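Local structure of SusD superfamily protein (Bacteroides thetaiotaomicron, 3MCX) at residues Y261-E266 with P339-D344; D296-L301 with E331-A336; A224-I229 with L361-A366; G269-G272 with A276-V279; C51-V56 with Y422-N427. The protein is of unknown function but, as a zinc-bound member of the SusD family of the outer membrane, probably binds glycans at the cell surface for uptake. All blocks are in the same frame, centred on the assembly; numbering follows the deposited sequence.

Contact 1: residues Y261-E266 with P339-D344; sequences YITLSE and PGKTGD
The ammonium nitrogen of Lys341 is gripped from several sides where two irregular loops of this SusD-family protein meet. One loop follows strand 256-260, the other carries a type I beta turn from Gly340 to Gly343, and Lys341 is the second residue of that turn. Across the contact its NZ donates to the backbone O of Ile262 at 2.7 Å, nearly in line with the carbonyl (C=O...N angle 160°) and in the carbonyl plane. Outside the two loops, NZ forms a salt bridge with Asp251 and a hydrogen bond to the backbone O of Thr348. Two oxygens of uncharged peptide groups and one carboxylate thus surround it, a setting that would be expected to favour the charged form.

Lysine suits the place because its long chain spans the gap between backbones whose closest CA atoms, those of Thr263 and Lys341, are 9.0 Å apart. The methylenes run out almost extended until chi4 (-50°) bends the end and carries NZ to the carbonyl. On the way CE passes 4.3 Å from CG2 of Thr263, while the Tyr261 ring lies obliquely beside the ammonium group.

Each loop is also braced from within. The turn is closed by Gly343 N to Gly340 O, and the backbone angles of both glycines would press a CB against the preceding carbonyl O. From within the turn, Thr342 OG1 donates forward to Asp344 OD1, just past it. In the other loop Thr263 makes an ST turn: its OG1 accepts from Ser265 N at 3.1 Å.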
# COMPACT_ATOMS: atom_id res chain seq x y z
N TYR A 261 10.81 3.73 -9.76
CA TYR A 261 11.74 3.07 -10.66
C TYR A 261 12.88 2.44 -9.87
O TYR A 261 13.53 3.12 -9.04
CB TYR A 261 12.30 4.09 -11.63
CG TYR A 261 13.25 3.55 -12.67
CD1 TYR A 261 12.86 2.55 -13.54
CD2 TYR A 261 14.56 4.04 -12.78
CE1 TYR A 261 13.74 2.07 -14.49
CE2 TYR A 261 15.44 3.57 -13.75
CZ TYR A 261 15.02 2.58 -14.60
OH TYR A 261 15.90 2.11 -15.56
N ILE A 262 13.13 1.16 -10.15
CA ILE A 262 14.15 0.35 -9.52
C ILE A 262 15.05 -0.26 -10.57
O ILE A 262 14.59 -0.78 -11.60
CB ILE A 262 13.51 -0.81 -8.71
CG1 ILE A 262 12.57 -0.29 -7.61
CG2 ILE A 262 14.57 -1.81 -8.18
CD1 ILE A 262 13.27 0.48 -6.50
N THR A 263 16.35 -0.20 -10.33
CA THR A 263 17.31 -1.07 -11.01
C THR A 263 18.34 -1.56 -9.98
O THR A 263 18.31 -1.16 -8.82
CB THR A 263 18.06 -0.37 -12.16
OG1 THR A 263 18.99 0.56 -11.59
CG2 THR A 263 17.08 0.35 -13.12
N LEU A 264 19.24 -2.45 -10.42
CA LEU A 264 20.29 -2.92 -9.51
C LEU A 264 21.33 -1.83 -9.16
O LEU A 264 22.15 -2.03 -8.24
CB LEU A 264 20.99 -4.16 -10.09
CG LEU A 264 20.16 -5.44 -10.10
CD1 LEU A 264 21.01 -6.63 -10.56
CD2 LEU A 264 19.50 -5.75 -8.74
N SER A 265 21.29 -0.69 -9.85
CA SER A 265 22.19 0.44 -9.56
C SER A 265 21.57 1.46 -8.61
O SER A 265 22.28 2.09 -7.82
CB SER A 265 22.61 1.14 -10.86
OG SER A 265 23.25 0.24 -11.73
N GLU A 266 20.24 1.63 -8.65
CA GLU A 266 19.56 2.55 -7.73
C GLU A 266 18.17 2.01 -7.29
O GLU A 266 17.30 1.80 -8.13
CB GLU A 266 19.43 3.96 -8.36
CG GLU A 266 18.78 5.03 -7.45
N PRO A 339 8.06 -10.49 -10.52
CA PRO A 339 9.15 -11.40 -10.92
C PRO A 339 10.42 -10.68 -11.39
O PRO A 339 11.41 -11.34 -11.71
CB PRO A 339 8.52 -12.15 -12.07
CG PRO A 339 7.68 -11.06 -12.77
CD PRO A 339 7.08 -10.31 -11.62
N GLY A 340 10.38 -9.34 -11.47
CA GLY A 340 11.52 -8.58 -12.00
C GLY A 340 11.36 -8.29 -13.48
O GLY A 340 10.53 -8.91 -14.17
N LYS A 341 12.18 -7.37 -13.99
CA LYS A 341 12.07 -6.90 -15.41
C LYS A 341 12.39 -7.95 -16.45
O LYS A 341 11.96 -7.84 -17.61
CB LYS A 341 13.00 -5.72 -15.67
CG LYS A 341 12.93 -4.60 -14.68
CD LYS A 341 13.52 -3.34 -15.22
CE LYS A 341 13.88 -2.29 -14.22
NZ LYS A 341 12.83 -1.95 -13.26
N THR A 342 13.21 -8.92 -16.08
CA THR A 342 13.52 -10.01 -17.01
C THR A 342 12.85 -11.33 -16.63
O THR A 342 13.05 -12.36 -17.29
CB THR A 342 15.06 -10.17 -17.22
OG1 THR A 342 15.68 -10.69 -16.04
CG2 THR A 342 15.72 -8.82 -17.60
N GLY A 343 12.01 -11.30 -15.59
CA GLY A 343 11.19 -12.44 -15.19
C GLY A 343 11.84 -13.43 -14.24
O GLY A 343 11.18 -14.38 -13.81
N ASP A 344 13.13 -13.21 -13.90
CA ASP A 344 13.86 -14.06 -12.96
C ASP A 344 14.74 -13.31 -11.93
O ASP A 344 15.61 -13.92 -11.31
CB ASP A 344 14.72 -15.03 -13.75
CG ASP A 344 15.81 -14.33 -14.54
OD1 ASP A 344 15.88 -13.07 -14.51
OD2 ASP A 344 16.60 -15.04 -15.22

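Contact 2: residues D296-L301 with E331-A336; sequences DFLNLL and EKVYLA
Helix 295-301 lies beside the irregular approach to strand 334-335, with the CA atoms of Leu298 and Lys332 7.8 Å apart, and Lys332 is the centre of an inverse gamma turn. Leu298 carries the contact from the helix. Its CG stands anti to the carbonyl carbon (chi1 -67°), which sends both methyls across to the turn. CD2 comes within 3.5 Å of Lys332 O, and CD1 meets CG1 of Val333 at 4.1 Å. CD1 also comes to 4.3 Å from CB of Glu331.

A branched apolar residue fits here because it can rest on backbone and side chain together. The price is polar: Lys332 O is buried against the leucine methyls without a hydrogen-bond partner in the model. The lysine chain instead leads away from the helix, as its exposed place allows. Thr313, on the neighbouring strand, touches both Leu298 and Lys332.

Next along the chain, Val333 and Tyr334 both face Lys314, forming a classic beta bulge in the small antiparallel sheet of 313-314 and 334-335. This packing of a helix on a two-stranded antiparallel sheet borders the zinc site of Glu315, Glu319 and His330.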
# COMPACT_ATOMS: atom_id res chain seq x y z
N ASP A 296 -7.17 -19.64 2.34
CA ASP A 296 -8.30 -18.68 2.19
C ASP A 296 -8.25 -18.04 0.82
O ASP A 296 -9.28 -17.94 0.16
CB ASP A 296 -8.30 -17.59 3.27
CG ASP A 296 -8.06 -18.11 4.67
OD1 ASP A 296 -6.94 -18.59 5.00
OD2 ASP A 296 -9.01 -18.01 5.47
N PHE A 297 -7.08 -17.57 0.39
CA PHE A 297 -6.96 -16.93 -0.90
C PHE A 297 -7.20 -17.90 -2.05
O PHE A 297 -7.94 -17.60 -2.98
CB PHE A 297 -5.58 -16.28 -1.08
CG PHE A 297 -5.47 -15.56 -2.39
CD1 PHE A 297 -6.19 -14.39 -2.59
CD2 PHE A 297 -4.76 -16.10 -3.45
CE1 PHE A 297 -6.16 -13.73 -3.81
CE2 PHE A 297 -4.74 -15.47 -4.66
CZ PHE A 297 -5.44 -14.28 -4.85
N LEU A 298 -6.56 -19.06 -2.01
CA LEU A 298 -6.73 -20.02 -3.11
C LEU A 298 -8.18 -20.45 -3.22
O LEU A 298 -8.72 -20.59 -4.31
CB LEU A 298 -5.77 -21.23 -2.97
CG LEU A 298 -4.27 -20.88 -3.15
CD1 LEU A 298 -3.45 -22.19 -3.12
CD2 LEU A 298 -4.00 -20.07 -4.42
N ASN A 299 -8.82 -20.67 -2.08
CA ASN A 299 -10.25 -21.07 -2.12
C ASN A 299 -11.07 -19.95 -2.78
O ASN A 299 -11.97 -20.22 -3.58
CB ASN A 299 -10.78 -21.36 -0.71
CG ASN A 299 -10.38 -22.74 -0.18
OD1 ASN A 299 -9.85 -23.59 -0.90
ND2 ASN A 299 -10.63 -22.94 1.10
N LEU A 300 -10.80 -18.70 -2.42
CA LEU A 300 -11.53 -17.56 -3.01
C LEU A 300 -11.32 -17.51 -4.51
O LEU A 300 -12.25 -17.38 -5.29
CB LEU A 300 -11.06 -16.25 -2.39
CG LEU A 300 -11.64 -14.98 -3.01
CD1 LEU A 300 -13.14 -14.87 -2.83
CD2 LEU A 300 -10.96 -13.76 -2.41
N LEU A 301 -10.06 -17.60 -4.94
CA LEU A 301 -9.77 -17.53 -6.39
C LEU A 301 -10.36 -18.72 -7.16
O LEU A 301 -10.83 -18.57 -8.29
CB LEU A 301 -8.26 -17.45 -6.62
CG LEU A 301 -7.80 -16.82 -7.94
CD1 LEU A 301 -8.22 -15.34 -8.08
CD2 LEU A 301 -6.28 -16.93 -8.02
N GLU A 331 0.77 -26.97 -3.23
CA GLU A 331 -0.22 -25.99 -3.57
C GLU A 331 0.38 -24.76 -4.25
O GLU A 331 1.57 -24.47 -4.12
CB GLU A 331 -0.98 -25.60 -2.29
CG GLU A 331 -1.70 -26.75 -1.63
CD GLU A 331 -2.74 -27.34 -2.51
OE1 GLU A 331 -3.54 -26.55 -3.08
OE2 GLU A 331 -2.68 -28.58 -2.67
N LYS A 332 -0.43 -24.03 -5.00
CA LYS A 332 0.04 -22.88 -5.74
C LYS A 332 0.12 -21.63 -4.86
O LYS A 332 -0.60 -20.64 -5.07
CB LYS A 332 -0.83 -22.68 -6.98
CG LYS A 332 -0.73 -23.81 -7.94
CD LYS A 332 -1.56 -23.56 -9.21
CE LYS A 332 -1.48 -24.74 -10.17
NZ LYS A 332 -2.06 -24.31 -11.49
N VAL A 333 1.02 -21.68 -3.88
CA VAL A 333 1.07 -20.66 -2.84
C VAL A 333 2.10 -19.55 -3.08
O VAL A 333 2.21 -18.66 -2.26
CB VAL A 333 1.32 -21.31 -1.46
CG1 VAL A 333 0.18 -22.30 -1.14
CG2 VAL A 333 2.74 -21.98 -1.37
N TYR A 334 2.77 -19.54 -4.24
CA TYR A 334 3.72 -18.46 -4.52
C TYR A 334 3.05 -17.43 -5.43
O TYR A 334 2.47 -17.81 -6.45
CB TYR A 334 5.00 -19.02 -5.16
CG TYR A 334 5.78 -19.87 -4.18
CD1 TYR A 334 5.43 -21.15 -3.96
CD2 TYR A 334 6.85 -19.36 -3.44
CE1 TYR A 334 6.08 -21.95 -3.04
CE2 TYR A 334 7.52 -20.15 -2.50
CZ TYR A 334 7.16 -21.45 -2.34
OH TYR A 334 7.82 -22.30 -1.45
N LEU A 335 3.07 -16.17 -5.01
CA LEU A 335 2.49 -15.08 -5.78
C LEU A 335 3.52 -14.58 -6.77
O LEU A 335 4.63 -14.23 -6.35
CB LEU A 335 2.08 -13.95 -4.82
CG LEU A 335 1.41 -12.75 -5.48
CD1 LEU A 335 0.11 -13.16 -6.13
CD2 LEU A 335 1.24 -11.57 -4.49
N ALA A 336 3.18 -14.50 -8.05
CA ALA A 336 4.15 -14.18 -9.12
C ALA A 336 3.97 -12.75 -9.68
O ALA A 336 4.32 -12.49 -10.82
CB ALA A 336 4.07 -15.22 -10.24

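Contact 3: residues A224-I229 with L361-A366; sequences AATDVI and LNAAEA
Apolar contact accounts for everything that passes directly between Ala225, Ile229 and Ala363, where helix 218-231 packs on helix 356-370. The CB of Ala363 is the meeting point. It touches CB of Ala225 at 3.9 Å and CD1 of Ile229 at 3.8 Å, with CG2 of Thr226 a little farther off at 4.4 Å. Alanine suits both helices at this point: with only a methyl to accommodate, the CA atoms of Ala225 and Ala363 come to 5.6 Å, and the short segment axes approach to 8.9 Å. The helices run in roughly opposing senses, at 138° between their N-to-C directions. Ile229, one turn after Ala225, has its CG1 anti to the carbonyl carbon (chi1 -68°), and the extended chain beyond it lays the CD1 methyl against Ala363. Tyr380, from helix 374-385, also packs on Thr226, Ile229 and Ala363.

Hydrogen bonds run elsewhere. Thr226 turns its methyl to Ala363 while OG1 bonds back to the carbonyl O of Tyr222 in its own helix, a usual way for a threonine to spend its hydroxyl inside a helix. Asn362, beside Ala363, directs its amide to Ser209 and Arg410, linking this helix to two others.

With no hydrogen bond or salt bridge crossing between the segments, the contact rests on close apolar fit, consistent with the helical, TPR-related architecture of the SusD family. Small side chains set the spacing here, and the polar groups are satisfied by other partners.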
# COMPACT_ATOMS: atom_id res chain seq x y z
N ALA A 224 -12.96 11.90 -6.52
CA ALA A 224 -11.55 11.77 -6.88
C ALA A 224 -11.34 10.61 -7.84
O ALA A 224 -10.62 10.74 -8.84
CB ALA A 224 -10.66 11.61 -5.65
N ALA A 225 -11.92 9.44 -7.52
CA ALA A 225 -11.72 8.25 -8.35
C ALA A 225 -12.31 8.49 -9.74
O ALA A 225 -11.68 8.18 -10.73
CB ALA A 225 -12.35 7.01 -7.69
N THR A 226 -13.52 9.05 -9.82
CA THR A 226 -14.14 9.26 -11.14
C THR A 226 -13.46 10.34 -11.96
O THR A 226 -13.51 10.30 -13.19
CB THR A 226 -15.68 9.47 -11.07
OG1 THR A 226 -15.99 10.58 -10.23
CG2 THR A 226 -16.40 8.21 -10.59
N ASP A 227 -12.83 11.31 -11.31
CA ASP A 227 -12.00 12.26 -12.04
C ASP A 227 -10.94 11.48 -12.82
O ASP A 227 -10.82 11.66 -14.04
CB ASP A 227 -11.36 13.25 -11.08
CG ASP A 227 -10.59 14.38 -11.77
OD1 ASP A 227 -10.70 14.60 -12.98
OD2 ASP A 227 -9.88 15.08 -11.03
N VAL A 228 -10.24 10.56 -12.15
CA VAL A 228 -9.21 9.76 -12.84
C VAL A 228 -9.83 8.91 -13.96
O VAL A 228 -9.33 8.88 -15.09
CB VAL A 228 -8.44 8.87 -11.86
CG1 VAL A 228 -7.41 7.99 -12.63
CG2 VAL A 228 -7.77 9.75 -10.76
N ILE A 229 -10.91 8.20 -13.64
CA ILE A 229 -11.55 7.27 -14.58
C ILE A 229 -12.05 8.00 -15.82
O ILE A 229 -11.78 7.55 -16.95
CB ILE A 229 -12.71 6.56 -13.90
CG1 ILE A 229 -12.20 5.61 -12.82
CG2 ILE A 229 -13.59 5.76 -14.94
CD1 ILE A 229 -13.30 5.15 -11.85
N LEU A 361 -12.14 0.13 -8.38
CA LEU A 361 -12.69 -0.57 -7.21
C LEU A 361 -13.07 0.42 -6.09
O LEU A 361 -14.11 0.26 -5.46
CB LEU A 361 -11.72 -1.68 -6.75
CG LEU A 361 -11.64 -2.86 -7.72
CD1 LEU A 361 -10.34 -3.63 -7.50
CD2 LEU A 361 -12.94 -3.74 -7.68
N ASN A 362 -12.25 1.44 -5.91
CA ASN A 362 -12.55 2.53 -4.95
C ASN A 362 -13.83 3.23 -5.34
O ASN A 362 -14.67 3.50 -4.49
CB ASN A 362 -11.41 3.56 -4.91
CG ASN A 362 -10.16 3.06 -4.21
OD1 ASN A 362 -10.15 1.98 -3.62
ND2 ASN A 362 -9.06 3.86 -4.28
N ALA A 363 -14.00 3.53 -6.62
CA ALA A 363 -15.26 4.12 -7.08
C ALA A 363 -16.46 3.19 -6.83
O ALA A 363 -17.53 3.64 -6.41
CB ALA A 363 -15.18 4.52 -8.59
N ALA A 364 -16.31 1.91 -7.14
CA ALA A 364 -17.40 0.98 -6.96
C ALA A 364 -17.84 0.92 -5.49
O ALA A 364 -19.04 1.00 -5.21
CB ALA A 364 -17.03 -0.40 -7.46
N GLU A 365 -16.86 0.82 -4.60
CA GLU A 365 -17.13 0.71 -3.16
C GLU A 365 -17.72 2.04 -2.63
O GLU A 365 -18.71 2.04 -1.92
CB GLU A 365 -15.87 0.33 -2.39
CG GLU A 365 -16.08 0.09 -0.90
CD GLU A 365 -14.82 -0.32 -0.18
OE1 GLU A 365 -13.80 -0.69 -0.83
OE2 GLU A 365 -14.85 -0.25 1.08
N ALA A 366 -17.13 3.17 -3.02
CA ALA A 366 -17.62 4.47 -2.57
C ALA A 366 -19.05 4.70 -3.05
O ALA A 366 -19.87 5.24 -2.32
CB ALA A 366 -16.70 5.59 -3.03

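Contact 4: residues G269-G272 with A276-V279; sequences GGTG and APMV
Thr271 and Pro277 meet with their side chains at about a right angle, OG1 of the threonine coming to CD of the proline ring at 4.1 Å. Thr271 belongs to a type II' beta turn from Gly269 to Gly272, and Pro277 to the first turn of the short helix 276-279. The chi1 of 53° sets OG1 between the backbone N and the carbonyl carbon and leaves it turned toward the helix.

There a water takes over. It donates to OG1 of Thr271 at 2.7 Å and to O of Gly272 at 2.8 Å, and accepts from N of Met278 at 3.1 Å. A threonine hydroxyl and a peptide carbonyl on one side are thereby joined to a helix-start N-H on the other, with no direct hydrogen bond between the segments. Proline suits the first turn, where its missing N-H costs nothing.

Met278, a selenomethionine in this crystal, lies alongside Gly272: its CG is 3.4 Å from the glycine O, and bends at chi2 and chi3 then carry the selenium end away. Glycine fits the turn well. Gly270 stands at its second position with positive phi, as the type II' form prefers, and Gly272 also has positive phi.

Helix 44-51 flanks the site through Trp46, which touches both Ala276 and Pro277. In the long loop region after strand 256-260, a type II' turn is thus held through one water to an N-H in the first turn of helix 276-279.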
# COMPACT_ATOMS: atom_id res chain seq x y z
N GLY A 269 21.74 -2.57 -5.45
CA GLY A 269 21.17 -3.90 -5.16
C GLY A 269 19.66 -4.00 -5.36
O GLY A 269 19.02 -5.00 -4.96
N GLY A 270 19.07 -2.97 -5.98
CA GLY A 270 17.63 -2.96 -6.22
C GLY A 270 16.90 -2.93 -4.89
O GLY A 270 17.34 -2.26 -3.95
N THR A 271 15.80 -3.65 -4.78
CA THR A 271 15.06 -3.68 -3.51
C THR A 271 15.66 -4.69 -2.51
O THR A 271 15.21 -4.79 -1.37
CB THR A 271 13.59 -3.96 -3.71
OG1 THR A 271 13.42 -5.15 -4.50
CG2 THR A 271 12.87 -2.74 -4.38
N GLY A 272 16.71 -5.41 -2.90
CA GLY A 272 17.46 -6.22 -1.94
C GLY A 272 16.76 -7.49 -1.50
O GLY A 272 15.64 -7.80 -1.92
N ALA A 276 10.07 -6.70 -0.79
CA ALA A 276 8.90 -7.57 -0.93
C ALA A 276 9.05 -8.59 -2.04
O ALA A 276 8.64 -9.72 -1.85
CB ALA A 276 7.58 -6.76 -1.06
N PRO A 277 9.56 -8.20 -3.22
CA PRO A 277 9.65 -9.18 -4.29
C PRO A 277 10.50 -10.40 -3.91
O PRO A 277 10.12 -11.54 -4.23
CB PRO A 277 10.22 -8.37 -5.46
CG PRO A 277 9.63 -7.01 -5.23
CD PRO A 277 9.77 -6.82 -3.71
N MSE A 278 11.62 -10.21 -3.20
CA MSE A 278 12.42 -11.33 -2.74
C MSE A 278 11.72 -12.08 -1.61
O MSE A 278 11.86 -13.30 -1.49
CB MSE A 278 13.82 -10.89 -2.33
CG MSE A 278 14.72 -10.65 -3.51
SE MSE A 278 14.91 -12.10 -4.78
CE MSE A 278 15.42 -13.46 -3.55
N VAL A 279 10.97 -11.36 -0.79
CA VAL A 279 10.27 -12.03 0.31
C VAL A 279 9.09 -12.87 -0.21
O VAL A 279 8.72 -13.86 0.42
CB VAL A 279 9.92 -11.02 1.43
CG1 VAL A 279 9.19 -11.70 2.64
CG2 VAL A 279 11.22 -10.32 1.88
O HOH W 1 13.31 -7.65 -3.46

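Contact 5: residues C51-V56 with Y422-N427; sequences CRAADV and YDYLRN
Ala53 and Ala54 receive the ring end of Tyr424 where the loop after helix 44-51 meets helix 420-426. Along that helix, Tyr422 comes first; its CB points away from the loop, and its ring forms a cation-pi pair with Arg138. Asp423 follows with a salt bridge inside the segment, OD1 to NH2 of Arg426 at 2.8 Å, met from above the carboxylate plane; a second one joins it to Arg410.

Tyr424 makes the crossing. With CG anti to the carbonyl carbon (chi1 -71°), the ring reaches toward the loop and sets CE1 4.0 Å from CB of Ala53, approached obliquely. Its OH lies 4.3 Å from CB of Ala54 and 2.9 Å from a water, which accepts from N of Ala54 and donates a weak bond to OD2 of Asp55. Small alanines make room for the ring, while tyrosine supplies both an apolar flank and a polar end.

Arg426 comes next, its guanidinium lying over CA of Asp423, and it also salt-bridges Glu365. Finally Asn427 ND2 donates to Asp423 O at 2.9 Å, in the carbonyl plane, holding the end of the segment. The whole is a helix-to-loop junction of the SusD fold, with a tyrosine and a water bridging chain parts far apart in sequence.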
# COMPACT_ATOMS: atom_id res chain seq x y z
N CYS A 51 0.01 -9.13 4.77
CA CYS A 51 0.21 -10.14 5.81
C CYS A 51 -0.62 -9.93 7.07
O CYS A 51 -0.76 -10.85 7.90
CB CYS A 51 1.70 -10.34 6.18
SG CYS A 51 2.46 -8.96 7.04
N ARG A 52 -1.21 -8.74 7.22
CA ARG A 52 -2.10 -8.46 8.34
C ARG A 52 -3.53 -8.94 8.10
O ARG A 52 -4.33 -8.98 9.05
CB ARG A 52 -2.09 -6.95 8.66
CG ARG A 52 -0.77 -6.41 9.12
CD ARG A 52 -0.51 -6.70 10.57
NE ARG A 52 -1.15 -5.69 11.42
CZ ARG A 52 -0.94 -5.59 12.72
NH1 ARG A 52 -0.22 -6.49 13.36
NH2 ARG A 52 -1.46 -4.56 13.39
N ALA A 53 -3.85 -9.31 6.86
CA ALA A 53 -5.18 -9.80 6.49
C ALA A 53 -5.14 -11.33 6.42
O ALA A 53 -4.49 -11.95 7.27
CB ALA A 53 -5.71 -9.12 5.19
N ALA A 54 -5.88 -11.96 5.52
CA ALA A 54 -6.07 -13.42 5.55
C ALA A 54 -5.57 -14.19 4.34
O ALA A 54 -5.63 -15.44 4.36
CB ALA A 54 -7.57 -13.75 5.75
N ASP A 55 -5.14 -13.46 3.31
CA ASP A 55 -4.80 -14.03 2.01
C ASP A 55 -3.32 -14.29 1.80
O ASP A 55 -2.95 -15.16 0.99
CB ASP A 55 -5.33 -13.13 0.89
CG ASP A 55 -6.84 -13.14 0.83
OD1 ASP A 55 -7.44 -14.22 1.00
OD2 ASP A 55 -7.42 -12.05 0.59
N VAL A 56 -2.47 -13.49 2.45
CA VAL A 56 -1.01 -13.62 2.36
C VAL A 56 -0.54 -13.86 3.78
O VAL A 56 -0.87 -13.09 4.70
CB VAL A 56 -0.35 -12.38 1.75
CG1 VAL A 56 1.16 -12.55 1.79
CG2 VAL A 56 -0.83 -12.11 0.31
N TYR A 422 -6.85 -2.92 4.95
CA TYR A 422 -7.68 -1.71 5.17
C TYR A 422 -9.11 -1.91 4.69
O TYR A 422 -10.04 -1.31 5.24
CB TYR A 422 -6.99 -0.51 4.51
CG TYR A 422 -5.61 -0.36 5.05
CD1 TYR A 422 -5.41 0.00 6.39
CD2 TYR A 422 -4.50 -0.72 4.28
CE1 TYR A 422 -4.17 0.10 6.93
CE2 TYR A 422 -3.21 -0.66 4.85
CZ TYR A 422 -3.07 -0.26 6.16
OH TYR A 422 -1.80 -0.20 6.75
N ASP A 423 -9.31 -2.78 3.69
CA ASP A 423 -10.67 -3.16 3.24
C ASP A 423 -11.50 -3.70 4.40
O ASP A 423 -12.69 -3.40 4.53
CB ASP A 423 -10.63 -4.23 2.15
CG ASP A 423 -9.91 -3.81 0.90
OD1 ASP A 423 -9.36 -2.69 0.80
OD2 ASP A 423 -9.92 -4.64 -0.05
N TYR A 424 -10.89 -4.54 5.24
CA TYR A 424 -11.60 -5.07 6.39
C TYR A 424 -11.80 -3.95 7.41
O TYR A 424 -12.91 -3.76 7.91
CB TYR A 424 -10.79 -6.18 7.06
CG TYR A 424 -10.72 -7.46 6.27
CD1 TYR A 424 -9.75 -7.62 5.30
CD2 TYR A 424 -11.60 -8.52 6.51
CE1 TYR A 424 -9.67 -8.81 4.57
CE2 TYR A 424 -11.51 -9.68 5.79
CZ TYR A 424 -10.52 -9.83 4.85
OH TYR A 424 -10.44 -11.01 4.11
N LEU A 425 -10.75 -3.19 7.71
CA LEU A 425 -10.81 -2.21 8.79
C LEU A 425 -11.90 -1.18 8.54
O LEU A 425 -12.73 -0.90 9.42
CB LEU A 425 -9.47 -1.53 8.98
CG LEU A 425 -8.29 -2.44 9.36
CD1 LEU A 425 -7.00 -1.62 9.53
CD2 LEU A 425 -8.61 -3.31 10.60
N ARG A 426 -11.91 -0.58 7.34
CA ARG A 426 -12.87 0.50 7.10
C ARG A 426 -14.31 0.05 7.00
O ARG A 426 -15.25 0.84 7.11
CB ARG A 426 -12.53 1.31 5.84
CG ARG A 426 -12.67 0.57 4.55
CD ARG A 426 -12.46 1.49 3.35
NE ARG A 426 -12.39 0.67 2.15
CZ ARG A 426 -11.27 0.11 1.69
NH1 ARG A 426 -10.10 0.30 2.26
NH2 ARG A 426 -11.34 -0.66 0.60
N ASN A 427 -14.50 -1.26 6.83
CA ASN A 427 -15.81 -1.86 6.82
C ASN A 427 -16.22 -2.55 8.12
O ASN A 427 -17.28 -3.17 8.20
CB ASN A 427 -15.94 -2.78 5.60
CG ASN A 427 -16.03 -1.99 4.32
OD1 ASN A 427 -17.00 -1.23 4.15
ND2 ASN A 427 -15.02 -2.07 3.46
O HOH W 2 -7.68 -11.25 3.37

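From the N terminus, contact 5 opens first, at 51-56, and closes only at 422-427, so the other four lie within its loop. Contact 3 opens next at 224-229 and closes at 361-366; contact 1 is nested inside it, from 261-266 to 339-344. Within contact 1, contact 4 closes a short loop at 269-279 before contact 2 opens at 296-301 and closes at 331-336, so these two stand in series. No pair crosses. Contacts 1 and 4 touch through Ile262 and Thr271, contacts 2 and 5 through Phe297 and Asp55, and contacts 3 and 5 through the Glu365-Arg426 salt bridge. Together they join the loops after helix 44-51 and strand 256-260, the two-stranded sheet and helices 218-231, 295-301, 356-370 and 420-426.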